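Local coordinates for p-47 protein (Clostridium botulinum E1 str. 'BoNT E Beluga', PDB 5WIX) that is of unknown function but folds as a TULIP domain resembling bactericidal/permeability-increasing protein, which suggests that it may bind lipids or similar hydrophobic molecules, at residues Ile288-Leu293 with Lys377-Trp382; Leu293-Glu298 with Lys321-Glu326. All blocks are in the same frame, centred on the assembly; numbering follows the deposited sequence.

Contact 1: residues Ile288-Leu293 with Lys377-Trp382; sequences IKVAAL and KSVGNW
Val290 meets Val379, Ser378 and Trp382 where a short beta hairpin packs against a long helix, consistent with the TULIP fold, in which a curved antiparallel sheet wraps a long helix. Strand 288-290 and the 377-382 part of helix 370-390 run roughly antiparallel, with 145° between their directions and 9.3 Å between their axes at closest approach. The backbones come nearest at Val290 and Val379, whose CA atoms are 6.5 Å apart.

Apolar contacts carry most of the interface. Ile288 and Val290, two positions apart on the strand, both direct their CB toward the helix. Ser378, Val379 and Trp382, one and then three positions apart on the helix, form the surface they meet. Val290 CB lies 4.1 Å from Val379 CG2, the two side chains crossing at a slant. CG1 of Val290, trans to its own backbone N (chi1 -175°), extends to the pyrrole side of Trp382, 3.9 Å from CD1. CG2 of Val290 lies equally near that atom, so two methyls approach the indole, CG1 obliquely to the ring. Ile288 packs more loosely: its CD1 lies 4.2 Å from the backbone O of Trp382, and its CG2 comes near CB of the same residue. It also touches Ser383 and, farther along the same helix, Ser386, while the Trp382 ring forms a cation-pi pair with Lys385.

Polar atoms play a minor part between the segments: Ser378 OG approaches a methyl of Val290 without bonding to it. The hairpin holds its own shape through a type II' turn from Val290 to Leu293, with Ala291 at its second position (phi 56°). This turn is closed in both directions between its end residues, weakly from Leu293 N to Val290 O and more firmly by Val290 N donating to Leu293 O at 2.9 Å.

Contact 2: residues Leu293-Glu298 with Lys321-Glu326; sequences LYYYPE and KLTGYE
Thr323 inserts its side chain between Leu293 and Tyr295, and of the twelve residues it loses the largest area to the other segment. Thr323 CA lies 6.4 Å from Tyr295 CA, the nearest CA pair across the segments, and the CB of Thr323 points at strand 293-295. OG1 is placed between the backbone N and the carbonyl carbon (chi1 46°), which turns the hydroxyl toward Leu293 and over the neighbouring ring. The Leu293 and Thr323 side chains pass each other in opposite directions, CD2 of Leu293 lying against OG1. The other branch, CG2, faces Tyr294 O.

Tyr295 is buried and is met from three directions. Thr323 OG1 sits 3.5 Å above one face of its ring, displaced toward the rim near CE1. Lys321 O approaches the ring edge in its plane, 3.7 Å from CD1. At a slant, Leu322 CD2 comes to CE1 at 3.4 Å, an apolar contact reached although the CB of Leu322 is directed away from the opposite strand. On the helix side, Leu322 also touches Val375 and Ala376.

Lys321 ranks third in area covered. Its side chain runs beside the segment without close contact, and NZ remains 6.5 Å from Glu298 OE2, a separation that leaves at most a weak long-range attraction between opposite charges.

The contacts here join side chain to side chain or side chain to backbone carbonyl; backbone pairing of the two strands appears at Glu298 with Ile319. Leu322 and Thr323 themselves begin a type II turn to Tyr325, with Gly324 third (phi 106°), closed by Tyr325 N to Leu322 O at 2.9 Å. The arrangement is that of the open end of the antiparallel hairpin formed by strands 293-307 and 311-322, in the curled sheet of a TULIP-like domain.

From the N terminus, the chain passes through strand 288-290, turns at once and enters strand 293-307, so contacts 1 and 2 share Leu293 and their centres lie about 9 Å apart. Contact 2 closes the shorter loop, when strand 311-322 returns beside the start of strand 293-307. The chain then forms strands 328-343 and 348-363 before helix 370-390 closes contact 1 around it; contact 2 is therefore nested within contact 1. Tyr295 connects them: its O probably accepts a hydrogen bond from Ile288 N, and its ring packs against Val379. Together they tie three neighbouring strands of one antiparallel sheet to the helix.

Contact 1: residues Ile288-Leu293 with Lys377-Trp382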
loop_
_atom_site.group_PDB
_atom_site.type_symbol
_atom_site.label_atom_id
_atom_site.label_comp_id
_atom_site.label_asym_id
_atom_site.label_seq_id
_atom_site.Cartn_x
_atom_site.Cartn_y
_atom_site.Cartn_z
ATOM N N ILE A 288 9.909 15.767 35.716
ATOM C CA ILE A 288 11.233 16.370 35.481
ATOM C C ILE A 288 11.825 17.026 36.730
ATOM O O ILE A 288 11.203 17.926 37.284
ATOM C CB ILE A 288 11.176 17.484 34.413
ATOM C CG1 ILE A 288 10.571 16.969 33.109
ATOM C CG2 ILE A 288 12.554 18.060 34.162
ATOM C CD1 ILE A 288 9.939 18.090 32.298
ATOM N N LYS A 289 13.030 16.624 37.138
ATOM C CA LYS A 289 13.666 17.200 38.333
ATOM C C LYS A 289 14.545 18.407 38.054
ATOM O O LYS A 289 15.600 18.317 37.424
ATOM C CB LYS A 289 14.510 16.167 39.064
ATOM C CG LYS A 289 15.190 16.714 40.294
ATOM C CD LYS A 289 15.674 15.568 41.178
ATOM C CE LYS A 289 16.905 15.940 41.988
ATOM N NZ LYS A 289 17.429 14.705 42.634
ATOM N N VAL A 290 14.104 19.542 38.570
ATOM C CA VAL A 290 14.817 20.795 38.426
ATOM C C VAL A 290 15.228 21.298 39.791
ATOM O O VAL A 290 14.366 21.598 40.625
ATOM C CB VAL A 290 13.952 21.837 37.766
ATOM C CG1 VAL A 290 14.760 23.105 37.516
ATOM C CG2 VAL A 290 13.374 21.269 36.499
ATOM N N ALA A 291 16.537 21.426 39.993
ATOM C CA ALA A 291 17.100 21.643 41.320
ATOM C C ALA A 291 16.608 20.501 42.166
ATOM O O ALA A 291 16.734 19.343 41.757
ATOM C CB ALA A 291 16.692 22.988 41.910
ATOM N N ALA A 292 15.982 20.818 43.295
ATOM C CA ALA A 292 15.674 19.784 44.289
ATOM C C ALA A 292 14.271 19.210 44.150
ATOM O O ALA A 292 13.914 18.270 44.861
ATOM C CB ALA A 292 15.872 20.335 45.704
ATOM N N LEU A 293 13.481 19.752 43.229
ATOM C CA LEU A 293 12.087 19.318 43.112
ATOM C C LEU A 293 11.676 18.714 41.751
ATOM O O LEU A 293 12.186 19.117 40.701
ATOM C CB LEU A 293 11.171 20.493 43.432
ATOM C CG LEU A 293 11.145 20.825 44.918
ATOM C CD1 LEU A 293 12.198 21.874 45.277
ATOM C CD2 LEU A 293 9.766 21.294 45.283
ATOM N N LYS A 377 10.510 30.117 35.038
ATOM C CA LYS A 377 11.188 30.204 33.752
ATOM C C LYS A 377 12.029 28.955 33.535
ATOM O O LYS A 377 12.082 28.402 32.431
ATOM C CB LYS A 377 12.063 31.463 33.665
ATOM C CG LYS A 377 13.248 31.333 32.710
ATOM C CD LYS A 377 13.877 32.680 32.361
ATOM C CE LYS A 377 15.119 32.501 31.475
ATOM N NZ LYS A 377 15.328 33.604 30.478
ATOM N N SER A 378 12.671 28.488 34.597
ATOM C CA SER A 378 13.603 27.388 34.430
ATOM C C SER A 378 12.882 26.043 34.278
ATOM O O SER A 378 13.295 25.213 33.481
ATOM C CB SER A 378 14.591 27.349 35.591
ATOM O OG SER A 378 15.628 26.424 35.325
ATOM N N VAL A 379 11.790 25.832 35.007
ATOM C CA VAL A 379 11.017 24.601 34.839
ATOM C C VAL A 379 10.320 24.591 33.467
ATOM O O VAL A 379 10.264 23.555 32.786
ATOM C CB VAL A 379 9.986 24.423 35.981
ATOM C CG1 VAL A 379 9.098 23.221 35.733
ATOM C CG2 VAL A 379 10.715 24.239 37.291
ATOM N N GLY A 380 9.816 25.758 33.063
ATOM C CA GLY A 380 9.235 25.940 31.744
ATOM C C GLY A 380 10.181 25.507 30.643
ATOM O O GLY A 380 9.842 24.640 29.830
ATOM N N ASN A 381 11.381 26.088 30.631
ATOM C CA ASN A 381 12.373 25.796 29.588
ATOM C C ASN A 381 12.851 24.350 29.621
ATOM O O ASN A 381 13.241 23.796 28.604
ATOM C CB ASN A 381 13.579 26.736 29.705
ATOM C CG ASN A 381 13.261 28.161 29.264
ATOM O OD1 ASN A 381 12.345 28.391 28.470
ATOM N ND2 ASN A 381 14.024 29.127 29.776
ATOM N N TRP A 382 12.811 23.726 30.786
ATOM C CA TRP A 382 13.202 22.320 30.875
ATOM C C TRP A 382 12.117 21.412 30.309
ATOM O O TRP A 382 12.403 20.354 29.731
ATOM C CB TRP A 382 13.505 21.942 32.326
ATOM C CG TRP A 382 14.866 22.365 32.729
ATOM C CD1 TRP A 382 15.199 23.294 33.664
ATOM C CD2 TRP A 382 16.088 21.889 32.179
ATOM N NE1 TRP A 382 16.561 23.425 33.736
ATOM C CE2 TRP A 382 17.130 22.569 32.829
ATOM C CE3 TRP A 382 16.402 20.944 31.201
ATOM C CZ2 TRP A 382 18.466 22.337 32.532
ATOM C CZ3 TRP A 382 17.729 20.713 30.908
ATOM C CH2 TRP A 382 18.747 21.406 31.572
#

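Contact 2: residues Leu293-Glu298 with Lys321-Glu326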
loop_
_atom_site.group_PDB
_atom_site.type_symbol
_atom_site.label_atom_id
_atom_site.label_comp_id
_atom_site.label_asym_id
_atom_site.label_seq_id
_atom_site.Cartn_x
_atom_site.Cartn_y
_atom_site.Cartn_z
ATOM N N LEU A 293 13.481 19.752 43.229
ATOM C CA LEU A 293 12.087 19.318 43.112
ATOM C C LEU A 293 11.676 18.714 41.751
ATOM O O LEU A 293 12.186 19.117 40.701
ATOM C CB LEU A 293 11.171 20.493 43.432
ATOM C CG LEU A 293 11.145 20.825 44.918
ATOM C CD1 LEU A 293 12.198 21.874 45.277
ATOM C CD2 LEU A 293 9.766 21.294 45.283
ATOM N N TYR A 294 10.749 17.752 41.794
ATOM C CA TYR A 294 10.132 17.173 40.600
ATOM C C TYR A 294 8.933 17.994 40.111
ATOM O O TYR A 294 8.033 18.319 40.892
ATOM C CB TYR A 294 9.694 15.722 40.861
ATOM C CG TYR A 294 10.844 14.731 40.812
ATOM C CD1 TYR A 294 11.130 14.004 39.650
ATOM C CD2 TYR A 294 11.663 14.539 41.911
ATOM C CE1 TYR A 294 12.203 13.108 39.614
ATOM C CE2 TYR A 294 12.723 13.654 41.874
ATOM C CZ TYR A 294 12.988 12.947 40.732
ATOM O OH TYR A 294 14.041 12.070 40.734
ATOM N N TYR A 295 8.916 18.317 38.814
ATOM C CA TYR A 295 7.772 19.004 38.225
ATOM C C TYR A 295 7.086 18.090 37.199
ATOM O O TYR A 295 7.719 17.188 36.647
ATOM C CB TYR A 295 8.206 20.334 37.618
ATOM C CG TYR A 295 8.922 21.240 38.615
ATOM C CD1 TYR A 295 8.268 22.315 39.210
ATOM C CD2 TYR A 295 10.263 21.017 38.953
ATOM C CE1 TYR A 295 8.928 23.140 40.119
ATOM C CE2 TYR A 295 10.928 21.830 39.849
ATOM C CZ TYR A 295 10.261 22.892 40.439
ATOM O OH TYR A 295 10.940 23.693 41.342
ATOM N N TYR A 296 5.787 18.301 36.987
ATOM C CA TYR A 296 4.943 17.389 36.214
ATOM C C TYR A 296 4.050 18.154 35.268
ATOM O O TYR A 296 2.847 18.294 35.516
ATOM C CB TYR A 296 4.062 16.537 37.122
ATOM C CG TYR A 296 4.786 15.497 37.932
ATOM C CD1 TYR A 296 4.795 14.174 37.532
ATOM C CD2 TYR A 296 5.452 15.834 39.105
ATOM C CE1 TYR A 296 5.448 13.210 38.270
ATOM C CE2 TYR A 296 6.118 14.872 39.864
ATOM C CZ TYR A 296 6.110 13.558 39.439
ATOM O OH TYR A 296 6.766 12.585 40.172
ATOM N N PRO A 297 4.627 18.630 34.155
ATOM C CA PRO A 297 3.884 19.550 33.286
ATOM C C PRO A 297 2.748 18.832 32.604
ATOM O O PRO A 297 2.769 17.605 32.559
ATOM C CB PRO A 297 4.936 20.012 32.289
ATOM C CG PRO A 297 5.863 18.844 32.195
ATOM C CD PRO A 297 5.917 18.232 33.566
ATOM N N GLU A 298 1.764 19.573 32.103
ATOM C CA GLU A 298 0.687 18.949 31.345
ATOM C C GLU A 298 0.377 19.728 30.078
ATOM O O GLU A 298 0.094 20.931 30.119
ATOM C CB GLU A 298 -0.571 18.802 32.203
ATOM C CG GLU A 298 -1.046 20.085 32.816
ATOM C CD GLU A 298 -1.992 19.856 33.980
ATOM O OE1 GLU A 298 -3.217 19.946 33.736
ATOM O OE2 GLU A 298 -1.519 19.594 35.122
ATOM N N LYS A 321 2.857 23.449 36.749
ATOM C CA LYS A 321 2.707 24.098 38.061
ATOM C C LYS A 321 3.973 23.958 38.909
ATOM O O LYS A 321 4.684 22.946 38.841
ATOM C CB LYS A 321 1.487 23.534 38.809
ATOM C CG LYS A 321 0.155 23.880 38.123
ATOM C CD LYS A 321 -1.029 23.039 38.611
ATOM C CE LYS A 321 -2.349 23.584 38.048
ATOM N NZ LYS A 321 -2.702 24.925 38.638
ATOM N N LEU A 322 4.262 24.998 39.683
ATOM C CA LEU A 322 5.411 24.998 40.588
ATOM C C LEU A 322 5.116 24.261 41.889
ATOM O O LEU A 322 4.281 24.707 42.679
ATOM C CB LEU A 322 5.828 26.426 40.911
ATOM C CG LEU A 322 6.603 27.112 39.804
ATOM C CD1 LEU A 322 7.036 28.484 40.279
ATOM C CD2 LEU A 322 7.781 26.246 39.487
ATOM N N THR A 323 5.801 23.146 42.109
ATOM C CA THR A 323 5.536 22.321 43.275
ATOM C C THR A 323 5.866 23.111 44.547
ATOM O O THR A 323 7.003 23.541 44.730
ATOM C CB THR A 323 6.345 21.000 43.205
ATOM O OG1 THR A 323 7.697 21.284 42.827
ATOM C CG2 THR A 323 5.746 20.058 42.155
ATOM N N GLY A 324 4.862 23.347 45.395
ATOM C CA GLY A 324 5.060 24.103 46.622
ATOM C C GLY A 324 4.487 25.501 46.542
ATOM O O GLY A 324 4.329 26.175 47.553
ATOM N N TYR A 325 4.207 25.937 45.320
ATOM C CA TYR A 325 3.577 27.222 45.020
ATOM C C TYR A 325 2.520 26.919 43.996
ATOM O O TYR A 325 2.628 27.341 42.847
ATOM C CB TYR A 325 4.563 28.249 44.450
ATOM C CG TYR A 325 5.738 28.560 45.339
ATOM C CD1 TYR A 325 5.840 29.781 45.992
ATOM C CD2 TYR A 325 6.752 27.628 45.526
ATOM C CE1 TYR A 325 6.923 30.059 46.809
ATOM C CE2 TYR A 325 7.827 27.890 46.339
ATOM C CZ TYR A 325 7.914 29.103 46.976
ATOM O OH TYR A 325 9.002 29.341 47.781
ATOM N N GLU A 326 1.517 26.158 44.407
ATOM C CA GLU A 326 0.614 25.527 43.457
ATOM C C GLU A 326 -0.025 26.515 42.493
ATOM O O GLU A 326 -0.190 26.224 41.308
ATOM C CB GLU A 326 -0.462 24.744 44.212
ATOM C CG GLU A 326 0.066 23.450 44.815
ATOM C CD GLU A 326 0.773 22.583 43.782
ATOM O OE1 GLU A 326 0.306 22.538 42.621
ATOM O OE2 GLU A 326 1.800 21.959 44.130
#